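Local atomic coordinates of membrane-anchored mycosin mycp1 (Mycobacterium thermoresistibile, PDB entry 4HVL), a protein that is a subtilisin-like serine protease, a mycosin, and an essential component of the type VII (ESX-1) secretion system. Residues C98-T103 with L289-E294. Numbering follows the deposited sequence.
With ZN (zinc ion), chain G.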
# COMPACT_ATOMS: atom_id res chain seq x y z
N CYS A 98 -2.80 -14.92 -6.97
CA CYS A 98 -2.34 -15.44 -8.25
C CYS A 98 -1.08 -14.67 -8.73
O CYS A 98 -0.52 -15.01 -9.75
CB CYS A 98 -3.48 -15.34 -9.28
SG CYS A 98 -3.40 -16.46 -10.69
N ASP A 99 -0.62 -13.69 -7.95
CA ASP A 99 0.41 -12.75 -8.42
C ASP A 99 1.68 -12.77 -7.58
O ASP A 99 2.55 -11.96 -7.80
CB ASP A 99 -0.16 -11.32 -8.39
CG ASP A 99 -1.29 -11.12 -9.37
OD1 ASP A 99 -2.31 -11.83 -9.28
OD2 ASP A 99 -1.14 -10.27 -10.25
N ALA A 100 1.76 -13.63 -6.58
CA ALA A 100 2.92 -13.64 -5.70
C ALA A 100 3.22 -12.23 -5.22
O ALA A 100 4.34 -11.77 -5.31
CB ALA A 100 4.13 -14.23 -6.43
N HIS A 101 2.20 -11.55 -4.72
CA HIS A 101 2.36 -10.19 -4.32
C HIS A 101 1.66 -9.95 -2.97
O HIS A 101 2.33 -9.70 -1.96
CB HIS A 101 1.85 -9.25 -5.44
CG HIS A 101 2.19 -7.81 -5.23
ND1 HIS A 101 1.39 -6.98 -4.47
CD2 HIS A 101 3.25 -7.06 -5.62
CE1 HIS A 101 1.93 -5.77 -4.43
NE2 HIS A 101 3.06 -5.80 -5.11
N GLY A 102 0.34 -10.05 -2.95
CA GLY A 102 -0.43 -9.77 -1.74
C GLY A 102 -0.03 -10.62 -0.54
O GLY A 102 -0.03 -10.15 0.60
N THR A 103 0.32 -11.86 -0.80
CA THR A 103 0.79 -12.74 0.26
C THR A 103 2.03 -12.13 0.90
O THR A 103 2.19 -12.13 2.12
CB THR A 103 1.13 -14.14 -0.31
OG1 THR A 103 -0.05 -14.69 -0.93
CG2 THR A 103 1.59 -15.06 0.80
N LEU A 289 7.51 -13.50 3.08
CA LEU A 289 7.08 -14.89 3.09
C LEU A 289 6.14 -15.21 1.94
O LEU A 289 5.37 -14.37 1.48
CB LEU A 289 6.37 -15.23 4.41
CG LEU A 289 7.12 -14.92 5.72
CD1 LEU A 289 6.25 -15.34 6.92
CD2 LEU A 289 8.47 -15.60 5.75
N GLY A 290 6.21 -16.46 1.49
CA GLY A 290 5.39 -16.94 0.39
C GLY A 290 4.14 -17.68 0.85
O GLY A 290 3.69 -17.54 2.01
N TYR A 291 3.61 -18.49 -0.06
CA TYR A 291 2.32 -19.14 0.11
C TYR A 291 2.32 -20.21 1.20
O TYR A 291 1.25 -20.64 1.63
CB TYR A 291 1.86 -19.79 -1.21
CG TYR A 291 1.77 -18.86 -2.42
CD1 TYR A 291 1.58 -17.48 -2.27
CD2 TYR A 291 1.84 -19.37 -3.72
CE1 TYR A 291 1.50 -16.63 -3.37
CE2 TYR A 291 1.74 -18.53 -4.82
CZ TYR A 291 1.59 -17.16 -4.64
OH TYR A 291 1.47 -16.33 -5.74
N GLY A 292 3.49 -20.67 1.63
CA GLY A 292 3.59 -21.64 2.71
C GLY A 292 4.15 -21.02 3.98
O GLY A 292 4.37 -21.71 4.95
N GLY A 293 4.36 -19.71 3.98
CA GLY A 293 5.04 -19.05 5.10
C GLY A 293 6.54 -19.21 5.07
O GLY A 293 7.22 -18.96 6.09
N GLU A 294 7.07 -19.59 3.90
CA GLU A 294 8.51 -19.79 3.66
C GLU A 294 9.17 -18.48 3.25
O GLU A 294 8.59 -17.71 2.49
CB GLU A 294 8.72 -20.87 2.56
CG GLU A 294 8.61 -20.41 1.09
CD GLU A 294 7.21 -20.11 0.55
OE1 GLU A 294 6.23 -20.11 1.31
OE2 GLU A 294 7.07 -19.89 -0.69
ZN ZN G . 4.09 -3.96 -5.52
O HOH W 1 4.43 -4.14 -7.62
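The ring of Y291 reaches from the 289-294 loop to the backbone just ahead of helix 102-110, bringing its hydroxyl up to the peptide nitrogen of A100. A100 N lies 2.8 Å from Y291 OH, but the N-H points well off the oxygen, at 120°, and the bond is weak. The same hydroxyl also hydrogen-bonds A30 O, next to C29, the disulfide partner of C98. A100 CB flanks the phenol end, 3.5 Å from Y291 OH, while T103 meets one ring edge: T103 OG1 lies near the ring plane, 3.5 Å from Y291 CE1, and the two side chains cross at about a right angle. With CG anti to its own carbonyl carbon (chi1 -56°), the Y291 side chain brings its ring end close to A100 and T103.

In the subtilisin fold, segment 98-103 carries H101, the predicted histidine of the charge relay with D70 and S312. H101 is the N-cap of the helix; its side chain starts away from the 289-294 loop and makes no contact with it. Its ND1 hydrogen-bonds D70, while NE2 binds a zinc ion at 2.1 Å that S312 also binds. T103 splits its branches: OG1 is hydrogen-bonded with D97 and N74, and CG2, anti to the backbone N, packs 3.5 Å from G290 O. That carbonyl opens a type I turn, G290 to G293, closed by G293 N at 3.0 Å from G290 O, with Y291 at its second position.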